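Local structure of serine protease inhibitor (Thermoanaerobacter tengcongensis, 2PEE) at residues A[173-178]-A[323-328]; A[142-147]-A[165-170]. The protein probably inhibits serine endopeptidases, as many serpins do, and uses its N terminus to trap the metastable native state. The protein carries 1 engineered substitution. One frame throughout, in Å; residues are numbered along the deposited sequence.

Contact 1 (A[173-178]-A[323-328]); sequences MYLINA and SEVLHK
Different first torsions bring Asn-177 and His-327 together: Asn-177 turns CG anti to its carbonyl carbon (chi1 -49°), while His-327 swings CG anti to its backbone N (chi1 -165°). At the imidazole edge, near the ring plane, His-327 CD2 faces Asn-177 OD1 at 2.9 Å, with amide and ring 89° apart. His-327 NE2 hydrogen-bonds to Ser-49 O, and both side chains rest on Ser-52 of helix 50-61. Their setting corresponds to the shutter of serpins, where the central strands of sheet A meet the helix behind; here strands 173-183 and 324-333 are parallel neighbours, as in the native, uninserted fold. With an alanine here in place of the imidazole, Ser-49 O is likely to lose its hydrogen-bonding mate and a gap to open beside Asn-177. Backbone bonds zip the strands, among them Leu-326 N to Leu-175 O and Asn-177 N to Leu-326 O, each 2.9 Å, the second almost straight. Branched apolar residues suit the buried positions between: Leu-175 CB lies 4.0 Å from Val-325 CG1, and on the other face Ile-176 CD1 reaches Leu-326 CB at 3.7 Å. Beside them, the Tyr-174 ring runs along Glu-324, whose carboxylate pairs with Lys-288.

Contact 2 (A[142-147]-A[165-170]); sequences SSTVSD and NKIDPE
Near the place where Thr-144 and Val-145 meet Ile-167, the shortest polar bond is a helical one, from Asp-147 N to Ser-143 O at 2.8 Å. It belongs to the first turn of helix 142-155, and the contact with 165-170 is made by the apolar groups on one side of that turn. Thr-144 suits its position by having two different branches. Its OG1 is hydrogen-bonded to Phe-140 N, just before the helix, and its methyl CG2 is left to meet Ile-167 CD1 at 3.8 Å, Thr-144 lying roughly perpendicular to Ile-167. Val-145 meets the same Ile-167 methyl, CD1, with its CG2 at 3.8 Å, and the two chains run antiparallel alongside one another. Its other branch, CG1, stands anti to the backbone N (chi1 168°), which carries it to the Asn-165 carbonyl, 4.0 Å from O. In Ile-167, CD1 lies anti to CA (chi2 161°), which carries the terminal methyl out to both helix residues, and the side chain also touches Phe-140. By contrast, at Asn-165 and Lys-166 the bond from CA to CB points away from the helix, which suits polar residues in an exposed loop. Such a helix, followed by a loop that folds back along it before leading into a strand of sheet A, is the helix F region of the serpin fold.

In the fold
Contact 1 is buried and contact 2 lies at the surface, their centres about 13 Å apart. The first joins two strands of sheet A through a ladder of backbone hydrogen bonds, with apolar and polar side chains on its faces; the second holds a helix to the loop following it chiefly by van der Waals packing of aliphatic groups, without a hydrogen bond between the segments. They share a path in the chain, since helix 142-155 and its return loop lead directly into strand 173-183. They also touch: Ile-167 of contact 2 packs on Tyr-174 of contact 1, and further along the helix Ile-148, Trp-151 and Val-152 lie against Ile-176. Helix and loop thus lie over the sheet face bearing Tyr-174 and Ile-176.

Contact 1 (A[173-178]-A[323-328])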
loop_
_atom_site.group_PDB
_atom_site.type_symbol
_atom_site.label_atom_id
_atom_site.label_comp_id
_atom_site.label_asym_id
_atom_site.label_seq_id
_atom_site.Cartn_x
_atom_site.Cartn_y
_atom_site.Cartn_z
ATOM N N MET A 173 -5.491 5.007 21.184
ATOM C CA MET A 173 -5.896 4.216 20.031
ATOM C C MET A 173 -4.953 4.394 18.849
ATOM O O MET A 173 -4.719 5.524 18.405
ATOM C CB MET A 173 -7.314 4.620 19.629
ATOM C CG MET A 173 -7.907 3.882 18.449
ATOM S SD MET A 173 -9.570 4.525 18.137
ATOM C CE MET A 173 -10.122 3.352 16.898
ATOM N N TYR A 174 -4.414 3.281 18.353
ATOM C CA TYR A 174 -3.595 3.277 17.144
ATOM C C TYR A 174 -4.197 2.363 16.113
ATOM O O TYR A 174 -4.724 1.288 16.452
ATOM C CB TYR A 174 -2.209 2.711 17.402
ATOM C CG TYR A 174 -1.306 3.525 18.259
ATOM C CD1 TYR A 174 -0.653 2.941 19.331
ATOM C CD2 TYR A 174 -1.080 4.868 17.997
ATOM C CE1 TYR A 174 0.192 3.672 20.133
ATOM C CE2 TYR A 174 -0.240 5.607 18.791
ATOM C CZ TYR A 174 0.393 4.999 19.860
ATOM O OH TYR A 174 1.239 5.718 20.669
ATOM N N LEU A 175 -4.092 2.776 14.853
ATOM C CA LEU A 175 -4.257 1.859 13.735
ATOM C C LEU A 175 -2.861 1.542 13.259
ATOM O O LEU A 175 -2.072 2.453 13.043
ATOM C CB LEU A 175 -5.039 2.503 12.605
ATOM C CG LEU A 175 -6.562 2.459 12.607
ATOM C CD1 LEU A 175 -7.194 3.064 13.879
ATOM C CD2 LEU A 175 -7.053 3.196 11.347
ATOM N N ILE A 176 -2.547 0.261 13.114
ATOM C CA ILE A 176 -1.244 -0.159 12.620
ATOM C C ILE A 176 -1.390 -0.856 11.265
ATOM O O ILE A 176 -2.174 -1.796 11.122
ATOM C CB ILE A 176 -0.526 -1.083 13.636
ATOM C CG1 ILE A 176 -0.442 -0.427 15.031
ATOM C CG2 ILE A 176 0.857 -1.487 13.138
ATOM C CD1 ILE A 176 0.330 0.878 15.079
ATOM N N ASN A 177 -0.671 -0.363 10.263
ATOM C CA ASN A 177 -0.602 -1.024 8.981
ATOM C C ASN A 177 0.835 -1.396 8.667
ATOM O O ASN A 177 1.715 -0.543 8.754
ATOM C CB ASN A 177 -1.035 -0.099 7.858
ATOM C CG ASN A 177 -2.329 0.595 8.117
ATOM O OD1 ASN A 177 -2.643 1.589 7.437
ATOM N ND2 ASN A 177 -3.108 0.090 9.074
ATOM N N ALA A 178 1.068 -2.644 8.269
ATOM C CA ALA A 178 2.358 -3.025 7.709
ATOM C C ALA A 178 2.116 -3.840 6.461
ATOM O O ALA A 178 1.263 -4.732 6.457
ATOM C CB ALA A 178 3.183 -3.804 8.711
ATOM N N SER A 323 -5.050 8.439 17.826
ATOM C CA SER A 323 -3.817 9.153 18.104
ATOM C C SER A 323 -2.930 9.169 16.864
ATOM O O SER A 323 -2.461 10.230 16.448
ATOM C CB SER A 323 -3.090 8.527 19.291
ATOM O OG SER A 323 -3.928 8.497 20.444
ATOM N N GLU A 324 -2.720 7.995 16.267
ATOM C CA GLU A 324 -1.905 7.859 15.062
ATOM C C GLU A 324 -2.412 6.735 14.207
ATOM O O GLU A 324 -2.879 5.715 14.720
ATOM C CB GLU A 324 -0.429 7.625 15.414
ATOM C CG GLU A 324 0.221 8.841 16.142
ATOM C CD GLU A 324 1.691 8.671 16.454
ATOM O OE1 GLU A 324 2.174 9.345 17.399
ATOM O OE2 GLU A 324 2.359 7.868 15.756
ATOM N N VAL A 325 -2.360 6.946 12.894
ATOM C CA VAL A 325 -2.492 5.860 11.921
ATOM C C VAL A 325 -1.079 5.622 11.410
ATOM O O VAL A 325 -0.541 6.389 10.605
ATOM C CB VAL A 325 -3.417 6.217 10.770
ATOM C CG1 VAL A 325 -3.556 5.043 9.825
ATOM C CG2 VAL A 325 -4.767 6.642 11.290
ATOM N N LEU A 326 -0.467 4.567 11.928
ATOM C CA LEU A 326 0.933 4.284 11.690
ATOM C C LEU A 326 1.038 3.311 10.530
ATOM O O LEU A 326 0.704 2.141 10.676
ATOM C CB LEU A 326 1.525 3.668 12.949
ATOM C CG LEU A 326 2.941 4.031 13.366
ATOM C CD1 LEU A 326 3.163 5.538 13.283
ATOM C CD2 LEU A 326 3.163 3.545 14.785
ATOM N N HIS A 327 1.506 3.813 9.387
ATOM C CA HIS A 327 1.564 3.068 8.135
ATOM C C HIS A 327 3.010 2.842 7.689
ATOM O O HIS A 327 3.757 3.823 7.511
ATOM C CB HIS A 327 0.826 3.876 7.076
ATOM C CG HIS A 327 0.493 3.106 5.843
ATOM N ND1 HIS A 327 1.307 3.089 4.732
ATOM C CD2 HIS A 327 -0.574 2.334 5.537
ATOM C CE1 HIS A 327 0.762 2.336 3.795
ATOM N NE2 HIS A 327 -0.381 1.866 4.257
ATOM N N LYS A 328 3.408 1.572 7.505
ATOM C CA LYS A 328 4.782 1.249 7.071
ATOM C C LYS A 328 4.870 0.166 6.011
ATOM O O LYS A 328 4.302 -0.915 6.156
ATOM C CB LYS A 328 5.668 0.853 8.239
ATOM C CG LYS A 328 7.125 0.620 7.839
ATOM C CD LYS A 328 8.019 0.476 9.063
ATOM C CE LYS A 328 9.489 0.328 8.661
ATOM N NZ LYS A 328 10.419 0.346 9.839
#

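Contact 2 (A[142-147]-A[165-170])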
loop_
_atom_site.group_PDB
_atom_site.type_symbol
_atom_site.label_atom_id
_atom_site.label_comp_id
_atom_site.label_asym_id
_atom_site.label_seq_id
_atom_site.Cartn_x
_atom_site.Cartn_y
_atom_site.Cartn_z
ATOM N N SER A 142 6.068 0.761 27.868
ATOM C CA SER A 142 7.257 0.264 27.166
ATOM C C SER A 142 7.045 -1.070 26.414
ATOM O O SER A 142 7.512 -1.233 25.290
ATOM C CB SER A 142 8.427 0.171 28.166
ATOM O OG SER A 142 9.013 -1.121 28.209
ATOM N N SER A 143 6.330 -2.002 27.037
ATOM C CA SER A 143 6.186 -3.355 26.522
ATOM C C SER A 143 5.153 -3.426 25.404
ATOM O O SER A 143 5.126 -4.385 24.623
ATOM C CB SER A 143 5.797 -4.306 27.646
ATOM O OG SER A 143 4.550 -3.930 28.191
ATOM N N THR A 144 4.299 -2.411 25.333
ATOM C CA THR A 144 3.389 -2.268 24.201
ATOM C C THR A 144 4.147 -1.784 22.955
ATOM O O THR A 144 3.785 -2.137 21.836
ATOM C CB THR A 144 2.209 -1.346 24.548
ATOM O OG1 THR A 144 1.446 -1.948 25.601
ATOM C CG2 THR A 144 1.305 -1.135 23.350
ATOM N N VAL A 145 5.194 -0.987 23.148
ATOM C CA VAL A 145 6.058 -0.617 22.042
ATOM C C VAL A 145 6.668 -1.885 21.464
ATOM O O VAL A 145 6.615 -2.095 20.245
ATOM C CB VAL A 145 7.160 0.407 22.430
ATOM C CG1 VAL A 145 8.215 0.524 21.325
ATOM C CG2 VAL A 145 6.548 1.770 22.682
ATOM N N SER A 146 7.227 -2.743 22.316
ATOM C CA SER A 146 7.808 -3.985 21.805
ATOM C C SER A 146 6.747 -4.945 21.282
ATOM O O SER A 146 6.983 -5.624 20.282
ATOM C CB SER A 146 8.737 -4.662 22.811
ATOM O OG SER A 146 8.459 -4.209 24.106
ATOM N N ASP A 147 5.583 -4.979 21.937
ATOM C CA ASP A 147 4.450 -5.786 21.459
ATOM C C ASP A 147 4.058 -5.431 20.029
ATOM O O ASP A 147 4.034 -6.302 19.154
ATOM C CB ASP A 147 3.250 -5.670 22.400
ATOM C CG ASP A 147 3.326 -6.651 23.569
ATOM O OD1 ASP A 147 3.964 -7.712 23.402
ATOM O OD2 ASP A 147 2.749 -6.367 24.647
ATOM N N ASN A 165 8.561 3.831 18.111
ATOM C CA ASN A 165 9.631 3.996 19.095
ATOM C C ASN A 165 9.134 4.444 20.462
ATOM O O ASN A 165 9.772 4.178 21.483
ATOM C CB ASN A 165 10.759 4.894 18.572
ATOM C CG ASN A 165 11.758 4.128 17.700
ATOM O OD1 ASN A 165 12.258 4.651 16.703
ATOM N ND2 ASN A 165 12.037 2.874 18.068
ATOM N N LYS A 166 7.979 5.103 20.476
ATOM C CA LYS A 166 7.441 5.647 21.710
ATOM C C LYS A 166 5.933 5.803 21.668
ATOM O O LYS A 166 5.337 5.997 20.602
ATOM C CB LYS A 166 8.113 6.984 22.068
ATOM C CG LYS A 166 7.969 8.077 21.014
ATOM C CD LYS A 166 8.672 9.354 21.457
ATOM C CE LYS A 166 8.494 10.461 20.425
ATOM N NZ LYS A 166 9.045 11.753 20.911
ATOM N N ILE A 167 5.335 5.690 22.854
ATOM C CA ILE A 167 3.934 6.005 23.070
ATOM C C ILE A 167 3.852 7.160 24.055
ATOM O O ILE A 167 4.418 7.097 25.141
ATOM C CB ILE A 167 3.152 4.795 23.603
ATOM C CG1 ILE A 167 3.182 3.658 22.574
ATOM C CG2 ILE A 167 1.707 5.190 23.929
ATOM C CD1 ILE A 167 2.854 2.296 23.142
ATOM N N ASP A 168 3.164 8.219 23.653
ATOM C CA ASP A 168 2.921 9.347 24.527
ATOM C C ASP A 168 1.721 9.022 25.413
ATOM O O ASP A 168 0.778 8.372 24.964
ATOM C CB ASP A 168 2.672 10.616 23.698
ATOM C CG ASP A 168 3.846 10.956 22.757
ATOM O OD1 ASP A 168 4.837 11.573 23.218
ATOM O OD2 ASP A 168 3.772 10.614 21.553
ATOM N N PRO A 169 1.746 9.469 26.683
ATOM C CA PRO A 169 0.539 9.287 27.513
ATOM C C PRO A 169 -0.550 10.176 26.919
ATOM O O PRO A 169 -0.221 11.148 26.231
ATOM C CB PRO A 169 0.966 9.795 28.887
ATOM C CG PRO A 169 2.459 9.996 28.815
ATOM C CD PRO A 169 2.819 10.186 27.392
ATOM N N GLU A 170 -1.820 9.864 27.149
ATOM C CA GLU A 170 -2.900 10.520 26.398
ATOM C C GLU A 170 -3.215 9.826 25.051
ATOM O O GLU A 170 -4.287 10.048 24.484
ATOM C CB GLU A 170 -2.595 12.009 26.152
ATOM C CG GLU A 170 -3.066 13.025 27.211
ATOM C CD GLU A 170 -2.974 12.550 28.653
ATOM O OE1 GLU A 170 -3.925 11.891 29.130
ATOM O OE2 GLU A 170 -1.970 12.875 29.321
#